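Local structure of transketolase (3L84) at residues A10-F15 and L76-Y81; R14-D19 and L83-L88. The protein belongs to the transketolase family of thiamine diphosphate-dependent enzymes, with a thiamine diphosphate binding domain, a pyrimidine-binding domain and a C-terminal domain in each chain. All blocks are in the same frame, centred on the assembly; numbering follows the deposited sequence.

How the contacts relate
Helix 3-24 supplies one side of both contacts, and R14 and F15 lie in both of its segments. In contact 1 it meets helix 69-79 through L78; in contact 2, about one turn further along, it meets the short helix 85-88, which follows in the chain. The two centres are about 8 Å apart, and the methyls touch, L78 CD1 lying 3.8 Å from L16 CD1, to make one continuous leucine-rich seam. Both contacts sit about 28 Å from the centre of the chain, and both lie in the thiamine diphosphate binding domain. A glycerol, probably from the crystallisation liquor, lies about 4 Å from the side chain of L78.

Contact 1 of 2, residues A10-F15 and L76-Y81; sequences ANTLRF and LHLSGY
L78 rests its CD1 methyl against two neighbours on helix 3-24, meeting L13 CD2 at 3.6 Å and T12 CG2 at 4.1 Å. No hydrogen bond crosses between 10-15 and 76-81, so the contact is purely apolar. L13 and L78 both hold CG beside the backbone N, the usual leucine arrangement in a helix, and the CD2 branch of L13 meets the CD1 methyl that prolongs L78 at a slant. In T12 the first torsion (chi1 -61°) sends CG2 anti to the backbone N, toward L78, and leaves OG1 to bond E8 O one turn back. Threonine thus gives a buried helix face a methyl while its hydroxyl is satisfied by the helix itself.

Just past L78 the helix ends in a Schellman motif: Y81 N reaches L76 O at 3.0 Å, and G80 N reaches H77 O at 3.2 Å. G80 has a positive phi of 101°, which suits glycine because there is no CB to press on the carbonyl O of S79. The turn lays the Y81 ring under L76 CD2, which sits over the ring centre.

F290 of helix 284-291 touches both L13 and L78, I282 packs on L78, and helix 30-42 borders L13; helix 69-79 itself follows strand 60-63, an outermost strand of the five-stranded parallel sheet.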
loop_
_atom_site.group_PDB
_atom_site.type_symbol
_atom_site.label_atom_id
_atom_site.label_comp_id
_atom_site.label_asym_id
_atom_site.label_seq_id
_atom_site.Cartn_x
_atom_site.Cartn_y
_atom_site.Cartn_z
ATOM N N ALA A 10 -11.924 -4.211 36.579
ATOM C CA ALA A 10 -10.766 -3.758 35.786
ATOM C C ALA A 10 -9.543 -4.567 36.136
ATOM O O ALA A 10 -8.781 -4.994 35.250
ATOM C CB ALA A 10 -10.523 -2.266 35.985
ATOM N N ASN A 11 -9.319 -4.810 37.422
ATOM C CA ASN A 11 -8.162 -5.582 37.804
ATOM C C ASN A 11 -8.261 -7.051 37.384
ATOM O O ASN A 11 -7.250 -7.664 37.055
ATOM C CB ASN A 11 -7.888 -5.405 39.307
ATOM C CG ASN A 11 -7.317 -4.031 39.615
ATOM O OD1 ASN A 11 -6.710 -3.398 38.746
ATOM N ND2 ASN A 11 -7.516 -3.548 40.834
ATOM N N THR A 12 -9.476 -7.589 37.343
ATOM C CA THR A 12 -9.696 -8.942 36.819
ATOM C C THR A 12 -9.221 -8.982 35.377
ATOM O O THR A 12 -8.494 -9.896 34.975
ATOM C CB THR A 12 -11.164 -9.365 36.938
ATOM O OG1 THR A 12 -11.537 -9.359 38.335
ATOM C CG2 THR A 12 -11.378 -10.780 36.377
ATOM N N LEU A 13 -9.641 -8.006 34.579
ATOM C CA LEU A 13 -9.171 -7.930 33.190
ATOM C C LEU A 13 -7.659 -7.772 33.112
ATOM O O LEU A 13 -7.023 -8.396 32.252
ATOM C CB LEU A 13 -9.854 -6.781 32.446
ATOM C CG LEU A 13 -11.344 -6.894 32.122
ATOM C CD1 LEU A 13 -11.917 -5.499 31.798
ATOM C CD2 LEU A 13 -11.619 -7.891 30.992
ATOM N N ARG A 14 -7.071 -6.910 33.953
ATOM C CA ARG A 14 -5.622 -6.720 33.942
ATOM C C ARG A 14 -4.892 -8.015 34.188
ATOM O O ARG A 14 -3.936 -8.351 33.470
ATOM C CB ARG A 14 -5.172 -5.748 35.034
ATOM C CG ARG A 14 -5.537 -4.288 34.827
ATOM C CD ARG A 14 -4.818 -3.411 35.850
ATOM N NE ARG A 14 -4.907 -2.057 35.373
ATOM C CZ ARG A 14 -5.920 -1.231 35.537
ATOM N NH1 ARG A 14 -6.910 -1.463 36.369
ATOM N NH2 ARG A 14 -5.912 -0.101 34.839
ATOM N N PHE A 15 -5.328 -8.777 35.183
ATOM C CA PHE A 15 -4.526 -9.963 35.577
ATOM C C PHE A 15 -4.786 -11.182 34.706
ATOM O O PHE A 15 -3.862 -11.959 34.466
ATOM C CB PHE A 15 -4.632 -10.245 37.071
ATOM C CG PHE A 15 -4.161 -9.075 37.913
ATOM C CD1 PHE A 15 -2.920 -8.482 37.648
ATOM C CD2 PHE A 15 -4.928 -8.577 38.950
ATOM C CE1 PHE A 15 -2.471 -7.396 38.389
ATOM C CE2 PHE A 15 -4.479 -7.486 39.694
ATOM C CZ PHE A 15 -3.269 -6.905 39.402
ATOM N N LEU A 76 -14.231 -11.287 26.348
ATOM C CA LEU A 76 -15.172 -12.243 25.719
ATOM C C LEU A 76 -15.433 -13.423 26.649
ATOM O O LEU A 76 -16.583 -13.857 26.830
ATOM C CB LEU A 76 -14.646 -12.723 24.371
ATOM C CG LEU A 76 -14.502 -11.664 23.293
ATOM C CD1 LEU A 76 -13.883 -12.253 22.001
ATOM C CD2 LEU A 76 -15.846 -10.990 22.949
ATOM N N HIS A 77 -14.385 -13.955 27.279
ATOM C CA HIS A 77 -14.559 -15.061 28.216
ATOM C C HIS A 77 -15.455 -14.647 29.397
ATOM O O HIS A 77 -16.403 -15.328 29.774
ATOM C CB HIS A 77 -13.210 -15.527 28.771
ATOM C CG HIS A 77 -13.371 -16.590 29.799
ATOM N ND1 HIS A 77 -13.116 -16.421 31.144
ATOM C CD2 HIS A 77 -13.903 -17.825 29.666
ATOM C CE1 HIS A 77 -13.433 -17.538 31.785
ATOM N NE2 HIS A 77 -13.926 -18.396 30.912
ATOM N N LEU A 78 -15.130 -13.516 29.999
ATOM C CA LEU A 78 -15.869 -13.046 31.175
ATOM C C LEU A 78 -17.328 -12.749 30.873
ATOM O O LEU A 78 -18.186 -12.930 31.733
ATOM C CB LEU A 78 -15.213 -11.800 31.760
ATOM C CG LEU A 78 -13.879 -12.069 32.459
ATOM C CD1 LEU A 78 -13.055 -10.769 32.587
ATOM C CD2 LEU A 78 -14.109 -12.682 33.843
ATOM N N SER A 79 -17.603 -12.261 29.676
ATOM C CA SER A 79 -18.956 -11.889 29.273
ATOM C C SER A 79 -19.819 -13.039 28.843
ATOM O O SER A 79 -21.037 -12.827 28.612
ATOM C CB SER A 79 -18.918 -10.868 28.136
ATOM O OG SER A 79 -18.288 -9.690 28.568
ATOM N N GLY A 80 -19.263 -14.258 28.697
ATOM C CA GLY A 80 -20.069 -15.419 28.363
ATOM C C GLY A 80 -20.037 -15.858 26.931
ATOM O O GLY A 80 -20.863 -16.704 26.544
ATOM N N TYR A 81 -19.102 -15.364 26.137
ATOM C CA TYR A 81 -18.922 -15.856 24.780
ATOM C C TYR A 81 -18.326 -17.251 24.831
ATOM O O TYR A 81 -17.866 -17.723 25.877
ATOM C CB TYR A 81 -18.023 -14.922 23.995
ATOM C CG TYR A 81 -18.660 -13.614 23.597
ATOM C CD1 TYR A 81 -18.796 -12.585 24.493
ATOM C CD2 TYR A 81 -19.114 -13.396 22.299
ATOM C CE1 TYR A 81 -19.354 -11.364 24.106
ATOM C CE2 TYR A 81 -19.686 -12.197 21.923
ATOM C CZ TYR A 81 -19.841 -11.210 22.815
ATOM O OH TYR A 81 -20.383 -9.987 22.454
#

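Contact 2 of 2, residues R14-D19 and L83-L88; sequences RFLSAD and LSLEDL
The shortest sound polar bond of 83-88 runs from S84 N to D87 OD2, 2.9 Å and almost straight at 176°, behind the leucines L85 and L88 that meet L16. It is one half of a capping box at the start of helix 85-88. The other half returns from D87 N to S84 OG, 3.0 Å long with an angle of 159° at the hydrogen. Serine suits this N-cap position because its short hydroxyl can turn back to receive an amide of the first turn, which has no preceding helical carbonyl to bond. Aspartate three places later is just long enough to take the serine's own N-H, and its negative charge probably gains from the positive end of the helix. L88 N to S84 O, at 3.1 Å, closes the first turn.

The short helix carries L85 and L88, three residues apart, on the side where L16 meets them. Between them they receive the forked end of L16, one branch each. L16 CD1 continues its chain outward, and L88 CD1 comes end-on to the flank of L16 CD1, 4.3 Å away, while L16 CD2 faces L85 CD1 at the looser distance of 4.5 Å. L85 holds CG anti to its backbone N (chi1 -165°), and this swings its end to L16 although its CB does not point there. Leucine suits all three places, offering branched methyls to a mostly buried apolar seam.

Y73 of helix 69-79 also packs on L88. On helix 3-24 the carboxylate of D19 is turned to other partners, with K269 in a salt bridge to OD1 and F280 N bonded to OD2. The two methyls that receive L16 also touch each other, L85 CD1 lying 4.2 Å from L88 CD1.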
loop_
_atom_site.group_PDB
_atom_site.type_symbol
_atom_site.label_atom_id
_atom_site.label_comp_id
_atom_site.label_asym_id
_atom_site.label_seq_id
_atom_site.Cartn_x
_atom_site.Cartn_y
_atom_site.Cartn_z
ATOM N N ARG A 14 -7.071 -6.910 33.953
ATOM C CA ARG A 14 -5.622 -6.720 33.942
ATOM C C ARG A 14 -4.892 -8.015 34.188
ATOM O O ARG A 14 -3.936 -8.351 33.470
ATOM C CB ARG A 14 -5.172 -5.748 35.034
ATOM C CG ARG A 14 -5.537 -4.288 34.827
ATOM C CD ARG A 14 -4.818 -3.411 35.850
ATOM N NE ARG A 14 -4.907 -2.057 35.373
ATOM C CZ ARG A 14 -5.920 -1.231 35.537
ATOM N NH1 ARG A 14 -6.910 -1.463 36.369
ATOM N NH2 ARG A 14 -5.912 -0.101 34.839
ATOM N N PHE A 15 -5.328 -8.777 35.183
ATOM C CA PHE A 15 -4.526 -9.963 35.577
ATOM C C PHE A 15 -4.786 -11.182 34.706
ATOM O O PHE A 15 -3.862 -11.959 34.466
ATOM C CB PHE A 15 -4.632 -10.245 37.071
ATOM C CG PHE A 15 -4.161 -9.075 37.913
ATOM C CD1 PHE A 15 -2.920 -8.482 37.648
ATOM C CD2 PHE A 15 -4.928 -8.577 38.950
ATOM C CE1 PHE A 15 -2.471 -7.396 38.389
ATOM C CE2 PHE A 15 -4.479 -7.486 39.694
ATOM C CZ PHE A 15 -3.269 -6.905 39.402
ATOM N N LEU A 16 -5.978 -11.309 34.119
ATOM C CA LEU A 16 -6.156 -12.315 33.069
ATOM C C LEU A 16 -5.233 -12.018 31.905
ATOM O O LEU A 16 -4.538 -12.899 31.403
ATOM C CB LEU A 16 -7.621 -12.387 32.587
ATOM C CG LEU A 16 -8.643 -13.040 33.514
ATOM C CD1 LEU A 16 -9.988 -13.069 32.840
ATOM C CD2 LEU A 16 -8.225 -14.485 33.906
ATOM N N SER A 17 -5.165 -10.768 31.497
ATOM C CA SER A 17 -4.331 -10.371 30.355
ATOM C C SER A 17 -2.866 -10.596 30.657
ATOM O O SER A 17 -2.124 -11.174 29.845
ATOM C CB SER A 17 -4.540 -8.890 30.018
ATOM O OG SER A 17 -5.885 -8.616 29.616
ATOM N N ALA A 18 -2.410 -10.161 31.819
ATOM C CA ALA A 18 -1.022 -10.326 32.201
ATOM C C ALA A 18 -0.629 -11.789 32.321
ATOM O O ALA A 18 0.442 -12.189 31.871
ATOM C CB ALA A 18 -0.759 -9.587 33.536
ATOM N N ASP A 19 -1.494 -12.567 32.954
ATOM C CA ASP A 19 -1.237 -13.988 33.126
ATOM C C ASP A 19 -1.184 -14.727 31.797
ATOM O O ASP A 19 -0.410 -15.676 31.634
ATOM C CB ASP A 19 -2.291 -14.659 34.024
ATOM C CG ASP A 19 -2.227 -14.210 35.496
ATOM O OD1 ASP A 19 -1.188 -13.664 35.942
ATOM O OD2 ASP A 19 -3.200 -14.455 36.257
ATOM N N LEU A 83 -15.640 -18.875 24.576
ATOM C CA LEU A 83 -14.179 -18.809 24.708
ATOM C C LEU A 83 -13.935 -19.161 26.154
ATOM O O LEU A 83 -14.492 -18.480 27.033
ATOM C CB LEU A 83 -13.689 -17.408 24.387
ATOM C CG LEU A 83 -12.226 -17.204 24.136
ATOM C CD1 LEU A 83 -11.692 -18.033 22.942
ATOM C CD2 LEU A 83 -11.827 -15.724 23.934
ATOM N N SER A 84 -13.216 -20.262 26.399
ATOM C CA SER A 84 -13.068 -20.824 27.731
ATOM C C SER A 84 -11.820 -20.333 28.449
ATOM O O SER A 84 -10.913 -19.742 27.858
ATOM C CB SER A 84 -13.025 -22.339 27.647
ATOM O OG SER A 84 -11.823 -22.764 27.056
ATOM N N LEU A 85 -11.741 -20.628 29.736
ATOM C CA LEU A 85 -10.536 -20.367 30.493
ATOM C C LEU A 85 -9.351 -21.143 29.920
ATOM O O LEU A 85 -8.256 -20.598 29.791
ATOM C CB LEU A 85 -10.740 -20.690 31.974
ATOM C CG LEU A 85 -9.669 -20.135 32.921
ATOM C CD1 LEU A 85 -9.696 -18.599 32.973
ATOM C CD2 LEU A 85 -9.873 -20.741 34.322
ATOM N N GLU A 86 -9.557 -22.390 29.533
ATOM C CA GLU A 86 -8.502 -23.144 28.892
ATOM C C GLU A 86 -8.011 -22.451 27.608
ATOM O O GLU A 86 -6.825 -22.440 27.312
ATOM C CB GLU A 86 -8.939 -24.573 28.575
ATOM C CG GLU A 86 -7.780 -25.514 28.337
ATOM C CD GLU A 86 -6.841 -25.698 29.554
ATOM O OE1 GLU A 86 -7.214 -25.435 30.728
ATOM O OE2 GLU A 86 -5.692 -26.104 29.311
ATOM N N ASP A 87 -8.938 -21.902 26.830
ATOM C CA ASP A 87 -8.523 -21.165 25.634
ATOM C C ASP A 87 -7.584 -19.992 25.991
ATOM O O ASP A 87 -6.595 -19.742 25.315
ATOM C CB ASP A 87 -9.750 -20.619 24.888
ATOM C CG ASP A 87 -10.604 -21.693 24.265
ATOM O OD1 ASP A 87 -10.073 -22.754 23.816
ATOM O OD2 ASP A 87 -11.846 -21.470 24.170
ATOM N N LEU A 88 -7.904 -19.289 27.065
ATOM C CA LEU A 88 -7.025 -18.201 27.515
ATOM C C LEU A 88 -5.631 -18.723 27.884
ATOM O O LEU A 88 -4.637 -18.071 27.607
ATOM C CB LEU A 88 -7.640 -17.433 28.697
ATOM C CG LEU A 88 -9.058 -16.856 28.532
ATOM C CD1 LEU A 88 -9.416 -15.994 29.747
ATOM C CD2 LEU A 88 -9.157 -16.034 27.244
#